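Local coordinates for nitrite transporter NirC (Salmonella enterica subsp. enterica serovar Typhimurium, PDB 4FC4), which moves nitrite in both directions across the cytoplasmic membrane as a pentameric channel of the formate/nitrite transporter family, at residues M1-I6 / Y245-P250; G41-F46 / M61-I67; F80-M85 / N233-V238. All coordinates share one frame; numbering follows the deposited sequence.

Contacts 2 and 3 are buried in the helical bundle, while contact 1 lies near the surface, where the two chain ends meet. Contacts 1 and 3 share helix 219-248, and their centres are about 17 Å apart. Contact 2 uses other helices, on the opposite side of the chain's centre from contact 3. The chemistry follows the place. Contact 1 is aromatic and apolar, and a second subunit adjoins it. Contact 2 is almost wholly apolar and packs against a third subunit. Contact 3 is made by small and polar residues, and no other chain touches it. None of the three has a hydrogen bond between its two segments.

Contact 1: residues M1-I6 / Y245-P250; sequences MFTDTI and YWYATP
Phe2 and Tyr245 form a T-shaped (edge-to-face) pair. The edge of Tyr245 points at one face of Phe2, with ring centroids 5.0 Å apart and planes at 67°. Tyr245 CE1 comes closest, 3.7 Å from Phe2 CE1, and sits toward the rim of the ring rather than over its centre. Met1 CG lies over the opposite face of Phe2, so the ring is held between its own neighbour and the tyrosine.

The apolar contacts extend from this pair. Ala248 meets the Phe2 ring through its methyl group, with CB 4.0 Å from Phe2 CE2. With CG1 beside the backbone N (chi1 -78°), the branches of Ile6 part. CD1 turns to the backbone of Tyr245, and CG2 meets the edge of the Trp246 indole at CZ3, 3.9 Å away.

Other contacts involve polar backbone atoms. The carbonyl oxygen of Ala248 lies at the edge of the Phe2 ring, in its plane. Pro250 CD lies 3.5 Å from Met1 N, both residues exposed.

Polar bonding stays within the segments or goes outside them. Thr249 OG1 makes a weak bond to Trp246 O. Thr5 OG1 bonds to Arg173. Tyr245 OH bonds to Gly76 O and Tyr37 OH of the second subunit.

The two termini are therefore joined by ring and methyl packing without a hydrogen bond between them. Tyr245 takes part in both this packing and the subunit interface.

Contact 2: residues G41-F46 / M61-I67; sequences GIILIF and MGATFGI
Gly41 lies against the edge of the Phe65 ring. Its carbonyl carbon is 3.7 Å from Phe65 CE1. With no side chain at Gly41, the ring edge rests directly on the helix backbone. Gly41 CA also meets Ile67 CG2.

Ile42 starts away from the other segment, but its end turns back, with CD1 3.9 Å from Phe65 CE1. Leu44 CD2 touches both Thr64 O and Ile67 CG2, the latter at 4.0 Å.

Ile45 is the centre of the contact. Its two branches have different partners. CG2 packs on the backbone near the end of helix 57-63, 3.3 Å from Met61 O, and also meets the Thr64 hydroxyl, which is bonded to Val60 O. CD1 reaches Phe65 CD1 at 3.7 Å and Met61 CE at 3.8 Å. CG1 lies between the backbone N and the carbonyl carbon (chi1 63°), which directs CD1 to both.

Phe46 offers one face to Met61. The methyl CE sits over the ring centre, 3.6 Å from the centroid and 11° off the normal, as a CH-pi contact. The sulfur is farther along nearly the same normal, a Met-aromatic contact. The methionine chain bends at its last torsion (chi3 75°) to bring the methyl down.

Thr64, Phe65 and Gly66 lie between helices 57-63 and 67-75, within one predicted transmembrane span, and this break packs on helix 24-51. Helix 177-192 packs on Ile45 and Phe65, and helices 137-147 and 198-209 pack on Phe46. Leu44, Thr64 and Ile67 face Ala192, Leu188 and Trp185 of the third subunit.

Contact 3: residues F80-M85 / N233-V238; sequences FTGHTM and NTLSGV
Thr84 packs into helix 219-248 as a knob into a hole formed by Asn233, Thr234, Gly237 and Val238. This is the tight part of the contact. Thr84 OG1 lies 3.2 Å from Gly237 CA, on bare backbone with no side chain between. The hydroxyl is turned back into its own helix (chi1 66°) and donates to Thr81 O at 2.8 Å, tilted 32° from the carbonyl plane. Thr81 O also accepts from Asn161 ND2, so two bonds grip it. The methyl CG2 of Thr84 turns to Thr234, 3.9 Å from its CA. Next along the helix, Met85 CA approaches Gly237 O at 3.5 Å in a CA-H...O contact.

Contacts are fewer at the margins. Thr81 touches Asn233 only through its methyl, with CG2 3.5 Å from Asn233 OD1. Phe80 brings the edge of its ring to the hydroxyl of Thr234, which is bonded to Thr230 O. Val238 CG2 rests on the Thr84 carbonyl. Thr234 and Val238 are partly exposed, while Thr81, Thr84, Asn233 and Gly237 are buried. Thr81 OG1 bonds to His197, and Asn233 bonds to Gly157 and Ser198.

The axes of segments 80-85 and 233-238 approach to 7.7 Å and cross at -40°. Small residues at a close crossing are a well-known feature of membrane helix packing. Here they join helix 80-93 to helix 219-248 inside one protomer of the aquaporin-like FNT fold.

Contact 1: residues M1-I6 / Y245-P250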
loop_
_atom_site.group_PDB
_atom_site.type_symbol
_atom_site.label_atom_id
_atom_site.label_comp_id
_atom_site.label_asym_id
_atom_site.label_seq_id
_atom_site.Cartn_x
_atom_site.Cartn_y
_atom_site.Cartn_z
ATOM N N MET B 1 5.307 -27.219 -13.808
ATOM C CA MET B 1 5.644 -26.300 -12.661
ATOM C C MET B 1 5.269 -26.962 -11.336
ATOM O O MET B 1 5.012 -28.178 -11.327
ATOM C CB MET B 1 4.977 -24.913 -12.818
ATOM C CG MET B 1 3.724 -24.882 -13.693
ATOM S SD MET B 1 3.162 -23.191 -13.979
ATOM C CE MET B 1 4.502 -22.513 -14.959
ATOM N N PHE B 2 5.257 -26.181 -10.236
ATOM C CA PHE B 2 4.913 -26.667 -8.853
ATOM C C PHE B 2 5.829 -27.707 -8.126
ATOM O O PHE B 2 5.598 -27.967 -6.940
ATOM C CB PHE B 2 3.467 -27.188 -8.781
ATOM C CG PHE B 2 2.478 -26.433 -9.649
ATOM C CD1 PHE B 2 2.304 -25.031 -9.513
ATOM C CD2 PHE B 2 1.678 -27.125 -10.563
ATOM C CE1 PHE B 2 1.371 -24.352 -10.275
ATOM C CE2 PHE B 2 0.752 -26.437 -11.326
ATOM C CZ PHE B 2 0.600 -25.056 -11.192
ATOM N N THR B 3 6.821 -28.310 -8.812
ATOM C CA THR B 3 7.729 -29.315 -8.218
ATOM C C THR B 3 8.597 -28.744 -7.090
ATOM O O THR B 3 8.636 -29.302 -6.011
ATOM C CB THR B 3 8.649 -29.994 -9.288
ATOM O OG1 THR B 3 7.852 -30.719 -10.229
ATOM C CG2 THR B 3 9.678 -30.947 -8.665
ATOM N N ASP B 4 9.296 -27.646 -7.327
ATOM C CA ASP B 4 9.945 -26.943 -6.225
ATOM C C ASP B 4 9.089 -26.612 -5.030
ATOM O O ASP B 4 9.551 -26.796 -3.927
ATOM C CB ASP B 4 10.677 -25.706 -6.705
ATOM C CG ASP B 4 11.707 -26.051 -7.762
ATOM O OD1 ASP B 4 12.478 -27.039 -7.560
ATOM O OD2 ASP B 4 11.726 -25.369 -8.810
ATOM N N THR B 5 7.854 -26.148 -5.213
ATOM C CA THR B 5 7.017 -25.758 -4.060
ATOM C C THR B 5 6.639 -26.964 -3.257
ATOM O O THR B 5 6.697 -26.955 -2.015
ATOM C CB THR B 5 5.737 -25.042 -4.498
ATOM O OG1 THR B 5 6.095 -24.008 -5.402
ATOM C CG2 THR B 5 5.016 -24.399 -3.323
ATOM N N ILE B 6 6.247 -28.004 -3.981
ATOM C CA ILE B 6 5.921 -29.262 -3.390
ATOM C C ILE B 6 7.093 -29.817 -2.583
ATOM O O ILE B 6 6.911 -30.182 -1.420
ATOM C CB ILE B 6 5.374 -30.238 -4.446
ATOM C CG1 ILE B 6 3.909 -29.870 -4.745
ATOM C CG2 ILE B 6 5.448 -31.698 -3.983
ATOM C CD1 ILE B 6 3.525 -30.289 -6.143
ATOM N N TYR B 245 -2.521 -29.948 -5.875
ATOM C CA TYR B 245 -1.259 -29.565 -6.523
ATOM C C TYR B 245 -0.355 -30.744 -6.861
ATOM O O TYR B 245 0.339 -30.736 -7.889
ATOM C CB TYR B 245 -0.540 -28.457 -5.778
ATOM C CG TYR B 245 -1.092 -27.078 -6.155
ATOM C CD1 TYR B 245 -0.813 -26.539 -7.406
ATOM C CD2 TYR B 245 -1.838 -26.309 -5.252
ATOM C CE1 TYR B 245 -1.267 -25.283 -7.790
ATOM C CE2 TYR B 245 -2.293 -25.014 -5.622
ATOM C CZ TYR B 245 -2.015 -24.534 -6.911
ATOM O OH TYR B 245 -2.437 -23.330 -7.368
ATOM N N TRP B 246 -0.427 -31.783 -6.036
ATOM C CA TRP B 246 0.205 -33.055 -6.364
ATOM C C TRP B 246 -0.214 -33.576 -7.723
ATOM O O TRP B 246 0.630 -33.854 -8.545
ATOM C CB TRP B 246 -0.015 -34.104 -5.282
ATOM C CG TRP B 246 0.763 -35.359 -5.584
ATOM C CD1 TRP B 246 0.292 -36.536 -6.187
ATOM C CD2 TRP B 246 2.202 -35.595 -5.348
ATOM N NE1 TRP B 246 1.300 -37.442 -6.315
ATOM C CE2 TRP B 246 2.479 -36.941 -5.840
ATOM C CE3 TRP B 246 3.245 -34.848 -4.796
ATOM C CZ2 TRP B 246 3.754 -37.510 -5.758
ATOM C CZ3 TRP B 246 4.534 -35.424 -4.734
ATOM C CH2 TRP B 246 4.777 -36.737 -5.196
ATOM N N TYR B 247 -1.511 -33.655 -8.013
ATOM C CA TYR B 247 -1.928 -34.155 -9.348
ATOM C C TYR B 247 -1.849 -33.134 -10.490
ATOM O O TYR B 247 -2.135 -33.487 -11.615
ATOM C CB TYR B 247 -3.304 -34.803 -9.285
ATOM C CG TYR B 247 -3.260 -36.047 -8.460
ATOM C CD1 TYR B 247 -2.668 -37.227 -8.969
ATOM C CD2 TYR B 247 -3.762 -36.055 -7.152
ATOM C CE1 TYR B 247 -2.593 -38.388 -8.212
ATOM C CE2 TYR B 247 -3.705 -37.223 -6.388
ATOM C CZ TYR B 247 -3.120 -38.375 -6.928
ATOM O OH TYR B 247 -3.040 -39.500 -6.159
ATOM N N ALA B 248 -1.459 -31.893 -10.185
ATOM C CA ALA B 248 -1.330 -30.796 -11.169
ATOM C C ALA B 248 0.074 -30.689 -11.799
ATOM O O ALA B 248 0.259 -30.016 -12.827
ATOM C CB ALA B 248 -1.742 -29.441 -10.546
ATOM N N THR B 249 1.054 -31.319 -11.161
ATOM C CA THR B 249 2.437 -31.285 -11.628
ATOM C C THR B 249 2.614 -32.224 -12.836
ATOM O O THR B 249 2.266 -33.415 -12.754
ATOM C CB THR B 249 3.441 -31.653 -10.501
ATOM O OG1 THR B 249 3.419 -33.066 -10.284
ATOM C CG2 THR B 249 3.072 -30.972 -9.210
ATOM N N PRO B 250 3.138 -31.688 -13.973
ATOM C CA PRO B 250 3.354 -32.514 -15.175
ATOM C C PRO B 250 4.584 -33.391 -15.010
ATOM O O PRO B 250 4.434 -34.562 -14.689
ATOM C CB PRO B 250 3.576 -31.476 -16.275
ATOM C CG PRO B 250 4.251 -30.350 -15.548
ATOM C CD PRO B 250 3.567 -30.288 -14.199
#

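Contact 2: residues G41-F46 / M61-I67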
loop_
_atom_site.group_PDB
_atom_site.type_symbol
_atom_site.label_atom_id
_atom_site.label_comp_id
_atom_site.label_asym_id
_atom_site.label_seq_id
_atom_site.Cartn_x
_atom_site.Cartn_y
_atom_site.Cartn_z
ATOM N N GLY B 41 -4.509 -11.383 16.238
ATOM C CA GLY B 41 -5.342 -10.989 15.105
ATOM C C GLY B 41 -6.852 -10.904 15.374
ATOM O O GLY B 41 -7.529 -9.947 14.956
ATOM N N ILE B 42 -7.401 -11.906 16.064
ATOM C CA ILE B 42 -8.818 -11.939 16.327
ATOM C C ILE B 42 -9.205 -10.786 17.288
ATOM O O ILE B 42 -10.259 -10.164 17.137
ATOM C CB ILE B 42 -9.247 -13.257 17.023
ATOM C CG1 ILE B 42 -9.401 -14.397 16.016
ATOM C CG2 ILE B 42 -10.589 -13.001 17.742
ATOM C CD1 ILE B 42 -10.600 -14.280 15.044
ATOM N N ILE B 43 -8.375 -10.515 18.296
ATOM C CA ILE B 43 -8.683 -9.444 19.221
ATOM C C ILE B 43 -8.739 -8.149 18.400
ATOM O O ILE B 43 -9.686 -7.360 18.566
ATOM C CB ILE B 43 -7.671 -9.336 20.390
ATOM C CG1 ILE B 43 -7.721 -10.615 21.260
ATOM C CG2 ILE B 43 -8.010 -8.090 21.220
ATOM C CD1 ILE B 43 -6.566 -10.824 22.211
ATOM N N LEU B 44 -7.791 -7.980 17.462
ATOM C CA LEU B 44 -7.702 -6.732 16.694
ATOM C C LEU B 44 -9.018 -6.513 15.941
ATOM O O LEU B 44 -9.649 -5.452 16.022
ATOM C CB LEU B 44 -6.520 -6.740 15.715
ATOM C CG LEU B 44 -6.552 -5.618 14.644
ATOM C CD1 LEU B 44 -6.727 -4.222 15.270
ATOM C CD2 LEU B 44 -5.249 -5.655 13.840
ATOM N N ILE B 45 -9.471 -7.538 15.238
ATOM C CA ILE B 45 -10.551 -7.275 14.275
ATOM C C ILE B 45 -11.891 -7.243 14.996
ATOM O O ILE B 45 -12.767 -6.531 14.603
ATOM C CB ILE B 45 -10.570 -8.277 13.109
ATOM C CG1 ILE B 45 -10.846 -9.702 13.642
ATOM C CG2 ILE B 45 -9.270 -8.203 12.301
ATOM C CD1 ILE B 45 -11.306 -10.659 12.545
ATOM N N PHE B 46 -12.036 -7.986 16.082
ATOM C CA PHE B 46 -13.239 -7.814 16.911
ATOM C C PHE B 46 -13.304 -6.482 17.658
ATOM O O PHE B 46 -14.365 -5.941 17.808
ATOM C CB PHE B 46 -13.453 -9.020 17.799
ATOM C CG PHE B 46 -14.060 -10.137 17.057
ATOM C CD1 PHE B 46 -13.271 -10.895 16.158
ATOM C CD2 PHE B 46 -15.453 -10.387 17.141
ATOM C CE1 PHE B 46 -13.837 -11.920 15.393
ATOM C CE2 PHE B 46 -16.016 -11.420 16.402
ATOM C CZ PHE B 46 -15.200 -12.194 15.538
ATOM N N MET B 61 -12.998 -5.736 9.174
ATOM C CA MET B 61 -12.491 -6.874 9.877
ATOM C C MET B 61 -11.661 -7.735 8.907
ATOM O O MET B 61 -10.686 -8.320 9.321
ATOM C CB MET B 61 -13.627 -7.669 10.510
ATOM C CG MET B 61 -14.254 -6.944 11.662
ATOM S SD MET B 61 -15.607 -7.865 12.394
ATOM C CE MET B 61 -14.748 -9.149 13.319
ATOM N N GLY B 62 -12.024 -7.779 7.621
ATOM C CA GLY B 62 -11.292 -8.597 6.648
ATOM C C GLY B 62 -9.971 -7.924 6.353
ATOM O O GLY B 62 -8.937 -8.573 6.381
ATOM N N ALA B 63 -10.012 -6.619 6.091
ATOM C CA ALA B 63 -8.824 -5.873 5.711
ATOM C C ALA B 63 -7.758 -5.814 6.840
ATOM O O ALA B 63 -6.607 -5.471 6.592
ATOM C CB ALA B 63 -9.215 -4.460 5.237
ATOM N N THR B 64 -8.131 -6.116 8.072
ATOM C CA THR B 64 -7.204 -5.924 9.192
ATOM C C THR B 64 -6.835 -7.241 9.833
ATOM O O THR B 64 -6.061 -7.258 10.784
ATOM C CB THR B 64 -7.728 -4.931 10.273
ATOM O OG1 THR B 64 -9.003 -5.391 10.772
ATOM C CG2 THR B 64 -7.880 -3.494 9.693
ATOM N N PHE B 65 -7.347 -8.349 9.310
ATOM C CA PHE B 65 -7.033 -9.642 9.904
ATOM C C PHE B 65 -5.684 -10.179 9.430
ATOM O O PHE B 65 -5.116 -11.093 10.054
ATOM C CB PHE B 65 -8.139 -10.644 9.638
ATOM C CG PHE B 65 -7.977 -11.937 10.415
ATOM C CD1 PHE B 65 -7.912 -11.925 11.801
ATOM C CD2 PHE B 65 -7.872 -13.202 9.738
ATOM C CE1 PHE B 65 -7.782 -13.135 12.530
ATOM C CE2 PHE B 65 -7.734 -14.386 10.456
ATOM C CZ PHE B 65 -7.701 -14.356 11.862
ATOM N N GLY B 66 -5.138 -9.573 8.351
ATOM C CA GLY B 66 -3.830 -9.988 7.785
ATOM C C GLY B 66 -2.681 -10.296 8.774
ATOM O O GLY B 66 -1.859 -11.191 8.548
ATOM N N ILE B 67 -2.586 -9.517 9.846
ATOM C CA ILE B 67 -1.531 -9.708 10.832
ATOM C C ILE B 67 -1.497 -11.168 11.312
ATOM O O ILE B 67 -0.417 -11.714 11.581
ATOM C CB ILE B 67 -1.666 -8.688 11.993
ATOM C CG1 ILE B 67 -0.619 -8.959 13.083
ATOM C CG2 ILE B 67 -3.080 -8.736 12.528
ATOM C CD1 ILE B 67 -0.369 -7.814 14.008
#

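Contact 3: residues F80-M85 / N233-V238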
loop_
_atom_site.group_PDB
_atom_site.type_symbol
_atom_site.label_atom_id
_atom_site.label_comp_id
_atom_site.label_asym_id
_atom_site.label_seq_id
_atom_site.Cartn_x
_atom_site.Cartn_y
_atom_site.Cartn_z
ATOM N N PHE B 80 -1.931 -25.583 12.802
ATOM C CA PHE B 80 -2.509 -26.854 12.443
ATOM C C PHE B 80 -3.062 -26.801 11.013
ATOM O O PHE B 80 -2.901 -27.778 10.266
ATOM C CB PHE B 80 -3.581 -27.295 13.455
ATOM C CG PHE B 80 -4.625 -28.205 12.861
ATOM C CD1 PHE B 80 -5.751 -27.665 12.211
ATOM C CD2 PHE B 80 -4.464 -29.603 12.903
ATOM C CE1 PHE B 80 -6.701 -28.508 11.636
ATOM C CE2 PHE B 80 -5.408 -30.444 12.315
ATOM C CZ PHE B 80 -6.529 -29.904 11.690
ATOM N N THR B 81 -3.689 -25.681 10.620
ATOM C CA THR B 81 -4.393 -25.656 9.327
ATOM C C THR B 81 -3.414 -25.746 8.177
ATOM O O THR B 81 -3.728 -26.289 7.139
ATOM C CB THR B 81 -5.338 -24.439 9.173
ATOM O OG1 THR B 81 -4.603 -23.249 9.460
ATOM C CG2 THR B 81 -6.527 -24.563 10.171
ATOM N N GLY B 82 -2.196 -25.253 8.383
ATOM C CA GLY B 82 -1.139 -25.316 7.356
ATOM C C GLY B 82 -0.527 -26.714 7.366
ATOM O O GLY B 82 -0.185 -27.255 6.309
ATOM N N HIS B 83 -0.407 -27.297 8.560
ATOM C CA HIS B 83 0.032 -28.669 8.685
ATOM C C HIS B 83 -0.795 -29.619 7.848
ATOM O O HIS B 83 -0.240 -30.602 7.281
ATOM C CB HIS B 83 0.121 -29.101 10.161
ATOM C CG HIS B 83 1.329 -28.556 10.892
ATOM N ND1 HIS B 83 1.779 -29.092 12.033
ATOM C CD2 HIS B 83 2.180 -27.471 10.601
ATOM C CE1 HIS B 83 2.883 -28.433 12.466
ATOM N NE2 HIS B 83 3.137 -27.432 11.587
ATOM N N THR B 84 -2.109 -29.351 7.715
ATOM C CA THR B 84 -2.943 -30.277 6.912
ATOM C C THR B 84 -2.403 -30.437 5.474
ATOM O O THR B 84 -2.354 -31.603 4.952
ATOM C CB THR B 84 -4.443 -29.922 6.848
ATOM O OG1 THR B 84 -4.603 -28.708 6.142
ATOM C CG2 THR B 84 -5.080 -29.837 8.208
ATOM N N MET B 85 -2.024 -29.288 4.853
ATOM C CA MET B 85 -1.343 -29.268 3.532
ATOM C C MET B 85 0.082 -29.821 3.543
ATOM O O MET B 85 0.400 -30.687 2.721
ATOM C CB MET B 85 -1.325 -27.879 2.903
ATOM C CG MET B 85 -0.689 -27.776 1.513
ATOM S SD MET B 85 -0.812 -26.041 0.932
ATOM C CE MET B 85 0.489 -25.235 1.858
ATOM N N ASN B 233 -11.633 -27.584 7.460
ATOM C CA ASN B 233 -10.269 -27.075 7.231
ATOM C C ASN B 233 -9.362 -28.181 6.639
ATOM O O ASN B 233 -8.548 -27.908 5.722
ATOM C CB ASN B 233 -9.617 -26.547 8.530
ATOM C CG ASN B 233 -10.204 -25.237 9.028
ATOM O OD1 ASN B 233 -9.999 -24.874 10.205
ATOM N ND2 ASN B 233 -10.899 -24.486 8.149
ATOM N N THR B 234 -9.498 -29.399 7.194
ATOM C CA THR B 234 -8.679 -30.549 6.854
ATOM C C THR B 234 -8.950 -31.058 5.435
ATOM O O THR B 234 -8.012 -31.246 4.682
ATOM C CB THR B 234 -8.902 -31.699 7.865
ATOM O OG1 THR B 234 -8.681 -31.179 9.184
ATOM C CG2 THR B 234 -7.955 -32.857 7.609
ATOM N N LEU B 235 -10.221 -31.252 5.075
ATOM C CA LEU B 235 -10.610 -31.427 3.659
ATOM C C LEU B 235 -9.851 -30.553 2.621
ATOM O O LEU B 235 -9.237 -31.073 1.690
ATOM C CB LEU B 235 -12.129 -31.231 3.446
ATOM C CG LEU B 235 -12.534 -31.414 1.979
ATOM C CD1 LEU B 235 -12.130 -32.797 1.477
ATOM C CD2 LEU B 235 -14.031 -31.255 1.768
ATOM N N SER B 236 -9.954 -29.244 2.742
ATOM C CA SER B 236 -9.354 -28.326 1.743
ATOM C C SER B 236 -7.796 -28.317 1.785
ATOM O O SER B 236 -7.150 -28.247 0.739
ATOM C CB SER B 236 -9.949 -26.933 1.863
ATOM O OG SER B 236 -9.882 -26.435 3.199
ATOM N N GLY B 237 -7.204 -28.459 2.973
ATOM C CA GLY B 237 -5.762 -28.512 3.122
ATOM C C GLY B 237 -5.211 -29.767 2.493
ATOM O O GLY B 237 -4.305 -29.700 1.676
ATOM N N VAL B 238 -5.777 -30.916 2.865
ATOM C CA VAL B 238 -5.336 -32.232 2.395
ATOM C C VAL B 238 -5.637 -32.421 0.898
ATOM O O VAL B 238 -4.756 -32.823 0.139
ATOM C CB VAL B 238 -5.978 -33.374 3.250
ATOM C CG1 VAL B 238 -5.672 -34.774 2.699
ATOM C CG2 VAL B 238 -5.527 -33.248 4.702
#